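Local coordinates for protein vacuolar aminopeptidase 1 (Saccharomyces cerevisiae, PDB 5JGF) that removes amino acids, preferably neutral or hydrophobic ones, from the N-terminus of peptides and proteins in the yeast vacuole, using zinc in a dodecameric assembly, at residues D344-Y349 with G431-S436; P365-T370 with K399-Q404. All coordinates share one frame; numbering follows the deposited sequence.

Contact 1 (D344-Y349 with G431-S436). With ZN (zinc ion), chain K.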
# COMPACT_ATOMS: atom_id res chain seq x y z
N ASP D 344 -3.74 -44.79 5.80
CA ASP D 344 -2.89 -43.78 5.17
C ASP D 344 -2.16 -43.08 6.31
O ASP D 344 -2.75 -42.77 7.34
CB ASP D 344 -3.74 -42.78 4.39
CG ASP D 344 -2.93 -41.98 3.38
OD1 ASP D 344 -1.69 -42.10 3.40
OD2 ASP D 344 -3.52 -41.23 2.58
N VAL D 345 -0.87 -42.85 6.12
CA VAL D 345 -0.07 -42.20 7.14
C VAL D 345 -0.67 -40.86 7.58
O VAL D 345 -1.27 -40.16 6.77
CB VAL D 345 1.37 -41.95 6.64
CG1 VAL D 345 2.08 -43.28 6.42
CG2 VAL D 345 1.34 -41.14 5.34
N ASN D 346 -0.53 -40.55 8.86
CA ASN D 346 -1.01 -39.28 9.37
C ASN D 346 0.19 -38.56 9.99
O ASN D 346 1.33 -39.01 9.85
CB ASN D 346 -2.16 -39.44 10.37
CG ASN D 346 -2.05 -40.71 11.19
OD1 ASN D 346 -0.98 -41.07 11.66
ND2 ASN D 346 -3.18 -41.39 11.38
N HIS D 347 -0.06 -37.45 10.68
CA HIS D 347 1.04 -36.64 11.19
C HIS D 347 1.54 -36.82 12.61
O HIS D 347 0.80 -36.64 13.58
CB HIS D 347 0.68 -35.16 11.01
CG HIS D 347 0.25 -34.82 9.62
ND1 HIS D 347 1.13 -34.71 8.56
CD2 HIS D 347 -0.98 -34.56 9.10
CE1 HIS D 347 0.47 -34.41 7.46
NE2 HIS D 347 -0.82 -34.31 7.76
N LEU D 348 2.82 -37.14 12.73
CA LEU D 348 3.45 -37.25 14.04
C LEU D 348 3.61 -35.82 14.55
O LEU D 348 3.82 -34.90 13.77
CB LEU D 348 4.85 -37.87 13.94
CG LEU D 348 5.02 -39.38 14.02
CD1 LEU D 348 6.50 -39.73 13.81
CD2 LEU D 348 4.54 -39.88 15.37
N TYR D 349 3.53 -35.65 15.86
CA TYR D 349 3.72 -34.34 16.46
C TYR D 349 5.12 -33.86 16.10
O TYR D 349 6.09 -34.60 16.27
CB TYR D 349 3.62 -34.46 17.98
CG TYR D 349 3.83 -33.16 18.72
CD1 TYR D 349 2.85 -32.17 18.75
CD2 TYR D 349 5.02 -32.92 19.41
CE1 TYR D 349 3.03 -30.98 19.45
CE2 TYR D 349 5.22 -31.73 20.12
CZ TYR D 349 4.22 -30.76 20.13
OH TYR D 349 4.41 -29.59 20.83
N GLY D 431 -3.70 -44.88 10.48
CA GLY D 431 -2.44 -45.15 9.83
C GLY D 431 -1.27 -44.99 10.76
O GLY D 431 -1.44 -44.69 11.94
N ILE D 432 -0.08 -45.23 10.23
CA ILE D 432 1.15 -45.09 11.00
C ILE D 432 1.55 -43.64 10.80
O ILE D 432 1.65 -43.17 9.67
CB ILE D 432 2.25 -46.03 10.44
CG1 ILE D 432 1.77 -47.48 10.53
CG2 ILE D 432 3.55 -45.83 11.22
CD1 ILE D 432 2.70 -48.49 9.86
N ALA D 433 1.74 -42.92 11.91
CA ALA D 433 2.11 -41.51 11.84
C ALA D 433 3.56 -41.31 11.45
O ALA D 433 4.42 -42.13 11.75
CB ALA D 433 1.83 -40.84 13.18
N GLN D 434 3.82 -40.20 10.76
CA GLN D 434 5.18 -39.88 10.34
C GLN D 434 5.42 -38.38 10.39
O GLN D 434 4.48 -37.58 10.44
CB GLN D 434 5.43 -40.35 8.90
CG GLN D 434 4.53 -39.69 7.87
CD GLN D 434 5.08 -39.81 6.46
OE1 GLN D 434 6.00 -39.08 6.07
NE2 GLN D 434 4.52 -40.73 5.69
N LEU D 435 6.69 -38.00 10.39
CA LEU D 435 7.08 -36.60 10.39
C LEU D 435 7.35 -36.24 8.94
O LEU D 435 7.61 -37.12 8.12
CB LEU D 435 8.37 -36.40 11.18
CG LEU D 435 8.33 -36.38 12.71
CD1 LEU D 435 9.76 -36.42 13.25
CD2 LEU D 435 7.61 -35.13 13.19
N SER D 436 7.27 -34.95 8.64
CA SER D 436 7.60 -34.46 7.31
C SER D 436 6.91 -35.14 6.13
O SER D 436 7.56 -35.46 5.13
CB SER D 436 9.12 -34.56 7.11
OG SER D 436 9.82 -34.04 8.24
ZN ZN K . -1.13 -40.73 1.85
O HOH W 1 -1.12 -39.38 3.86
O HOH W 2 3.89 -35.14 8.91
O HOH W 3 -1.52 -39.05 0.75
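Leu-348 packs on Ala-433, its CG 3.6 Å from the Ala-433 CB, over the Ala-433 to Gln-434 peptide. Its CG is anti to the carbonyl carbon (chi1 -89°), which turns the isobutyl group in toward that backbone, and its CB also meets CD2 of Leu-435. Two backbone bonds tie the parallel strand ends 339-347 and 426-434 here. Gln-434 N donates to Asn-346 O at 2.9 Å, and Leu-348 N gives a nearly straight bond to Gln-434 O (176°), arriving well above the carbonyl plane. The amide oxygen OD1 of Asn-346 sits 3.2 Å from the Ala-433 CB, while its ND2 is hydrogen-bonded to Ser-372 OG and Thr-370 O on the next strand.

At the start of the segments the backbones also come close, but through CA-H...O contacts: Gly-431 CA to Asp-344 O at 3.5 Å and Val-345 CA to Ile-432 O at 3.2 Å. A side chain at Gly-431 would collide with Asp-344 O.

By contrast, two ordered waters line the less directly bonded His-347 and zinc sides. One bridges Gln-434 O and ND1 of His-347, probably a substrate-binding residue, meeting the imidazole at its edge in plane; another donates to Val-345 O while binding zinc.

Asp-344 turns away from segment 431-436 and holds the zinc ion through both carboxylate oxygens, unequally, with OD1 at 2.1 Å and OD2 at 2.5 Å; His-91 and Asp-262 complete the protein ligands. The pairing thus sets Asp-344 and Val-345 O beside the zinc, where Val-345 O is likely to orient the metal-bound water.

Contact 2 (P365-T370 with K399-Q404)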
# COMPACT_ATOMS: atom_id res chain seq x y z
N PRO D 365 6.05 -41.03 18.34
CA PRO D 365 6.70 -42.23 17.81
C PRO D 365 6.71 -43.48 18.69
O PRO D 365 6.66 -43.40 19.91
CB PRO D 365 8.13 -41.76 17.54
CG PRO D 365 8.02 -40.25 17.46
CD PRO D 365 7.02 -39.94 18.53
N ASN D 366 6.76 -44.63 18.02
CA ASN D 366 6.87 -45.94 18.67
C ASN D 366 5.83 -46.34 19.70
O ASN D 366 6.14 -47.04 20.67
CB ASN D 366 8.27 -46.07 19.26
CG ASN D 366 9.35 -45.74 18.24
OD1 ASN D 366 9.34 -46.26 17.13
ND2 ASN D 366 10.28 -44.86 18.62
N VAL D 367 4.59 -45.92 19.50
CA VAL D 367 3.52 -46.27 20.42
C VAL D 367 2.50 -47.19 19.77
O VAL D 367 2.19 -48.26 20.29
CB VAL D 367 2.80 -45.00 20.93
CG1 VAL D 367 1.54 -45.38 21.71
CG2 VAL D 367 3.75 -44.20 21.82
N GLY D 368 1.98 -46.78 18.61
CA GLY D 368 1.01 -47.61 17.92
C GLY D 368 0.29 -46.88 16.81
O GLY D 368 0.61 -45.73 16.49
N ILE D 369 -0.70 -47.55 16.22
CA ILE D 369 -1.48 -46.99 15.13
C ILE D 369 -2.16 -45.70 15.56
O ILE D 369 -2.48 -45.51 16.73
CB ILE D 369 -2.55 -48.02 14.65
CG1 ILE D 369 -2.94 -47.74 13.20
CG2 ILE D 369 -3.77 -47.97 15.57
CD1 ILE D 369 -1.86 -48.12 12.19
N THR D 370 -2.39 -44.80 14.60
CA THR D 370 -3.04 -43.53 14.89
C THR D 370 -4.36 -43.42 14.16
O THR D 370 -4.43 -43.58 12.94
CB THR D 370 -2.14 -42.34 14.50
OG1 THR D 370 -0.95 -42.37 15.30
CG2 THR D 370 -2.87 -41.01 14.75
N LYS D 399 -1.84 -50.27 21.18
CA LYS D 399 -2.14 -48.93 21.67
C LYS D 399 -2.68 -48.13 20.49
O LYS D 399 -2.24 -48.31 19.36
CB LYS D 399 -0.88 -48.29 22.24
CG LYS D 399 -0.32 -48.99 23.49
CD LYS D 399 -1.27 -48.87 24.67
CE LYS D 399 -0.58 -49.11 26.02
NZ LYS D 399 -0.49 -50.55 26.40
N VAL D 400 -3.64 -47.25 20.76
CA VAL D 400 -4.24 -46.42 19.72
C VAL D 400 -4.04 -44.94 20.02
O VAL D 400 -4.29 -44.49 21.14
CB VAL D 400 -5.76 -46.70 19.61
CG1 VAL D 400 -6.40 -45.77 18.58
CG2 VAL D 400 -5.99 -48.15 19.22
N GLN D 401 -3.58 -44.18 19.03
CA GLN D 401 -3.36 -42.75 19.20
C GLN D 401 -4.38 -41.99 18.37
O GLN D 401 -5.09 -42.58 17.57
CB GLN D 401 -1.95 -42.37 18.76
CG GLN D 401 -0.86 -43.24 19.34
CD GLN D 401 0.51 -42.65 19.12
OE1 GLN D 401 0.93 -41.74 19.84
NE2 GLN D 401 1.22 -43.16 18.12
N TYR D 402 -4.44 -40.68 18.57
CA TYR D 402 -5.39 -39.84 17.85
C TYR D 402 -4.74 -38.71 17.07
O TYR D 402 -3.72 -38.16 17.49
CB TYR D 402 -6.35 -39.14 18.81
CG TYR D 402 -7.42 -39.95 19.48
CD1 TYR D 402 -7.68 -41.28 19.13
CD2 TYR D 402 -8.22 -39.37 20.47
CE1 TYR D 402 -8.72 -42.00 19.74
CE2 TYR D 402 -9.25 -40.07 21.07
CZ TYR D 402 -9.49 -41.38 20.71
OH TYR D 402 -10.53 -42.04 21.32
N PHE D 403 -5.35 -38.36 15.94
CA PHE D 403 -4.92 -37.20 15.18
C PHE D 403 -6.15 -36.51 14.60
O PHE D 403 -6.97 -37.14 13.92
CB PHE D 403 -3.96 -37.50 14.03
CG PHE D 403 -3.60 -36.27 13.23
CD1 PHE D 403 -4.36 -35.88 12.13
CD2 PHE D 403 -2.60 -35.41 13.68
CE1 PHE D 403 -4.14 -34.66 11.49
CE2 PHE D 403 -2.37 -34.18 13.05
CZ PHE D 403 -3.15 -33.81 11.95
N GLN D 404 -6.27 -35.23 14.91
CA GLN D 404 -7.35 -34.38 14.40
C GLN D 404 -6.73 -32.99 14.31
O GLN D 404 -5.87 -32.65 15.12
CB GLN D 404 -8.56 -34.36 15.35
CG GLN D 404 -9.71 -33.48 14.82
CD GLN D 404 -11.04 -33.73 15.52
OE1 GLN D 404 -11.43 -34.88 15.73
NE2 GLN D 404 -11.76 -32.66 15.85
O HOH W 4 0.87 -50.67 19.98
O HOH W 5 -1.38 -50.05 17.25
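Gln-401 and Gly-368 are joined by a side-chain-to-backbone hydrogen bond, NE2 to O at 3.1 Å, which lies close to the plane of the glutamine amide but is tilted from that of the glycine carbonyl. The backbone of Gln-401 adds a second bond, its N donating to Ile-369 O at 2.9 Å in the carbonyl plane. The other amide atom, OE1, accepts from Val-364 N, so both ends of the group are held and its rotation is fixed. With an alanine in place of this glutamine, Gly-368 O and Val-364 N would probably lose these partners and a gap would open beside Val-367.

Weaker CA-H...O contacts continue the pairing, among them Thr-370 CA to Gln-401 O. The paired segments belong to the parallel strands 369-372 and 400-403, linked by helix 383-396 in a beta-alpha-beta crossover; strand 400-403 is the outermost of the mixed sheet within this chain.

Van der Waals packing comes mainly from Val-367 and Thr-370. Val-367 crosses Gln-401 with its CB 3.7 Å from the amide carbon CD, and its CG1 meets Lys-399 CB at 3.8 Å. The methyl CG2 of Thr-370 stands anti to the backbone N (chi1 -63° for OG1), which directs it across to Phe-403 CB on the neighbouring strand, 3.7 Å away. Ile-369 CG2 and Val-400 CG2 are 4.3 Å apart.

Two waters fill in where direct bonds are lacking. One bridges Val-367 O and Lys-399 N; the second accepts from Ile-369 N at 2.8 Å and donates to Lys-399 O.

In the fold
Contacts 1 and 2 lie side by side in one mixed sheet, their centres about 9 Å apart, with contact 2 nested along the chain inside the loop that contact 1 closes. Strand 369-372 stands between 426-434 and 400-403, and Gly-431 O to Thr-370 N, 2.8 Å, is a probable hydrogen bond joining the two contacts. Contact 1 carries the zinc ligand Asp-344, whereas the side chain of Phe-403 in contact 2 is about 12 Å from a zinc ion. Phe-403 nevertheless meets His-347, probably a substrate-binding residue, edge-to-face. Both contacts also touch the second subunit, whose His-169 and Phe-170 rings approach His-347, consistent with an active site shaped across the interface.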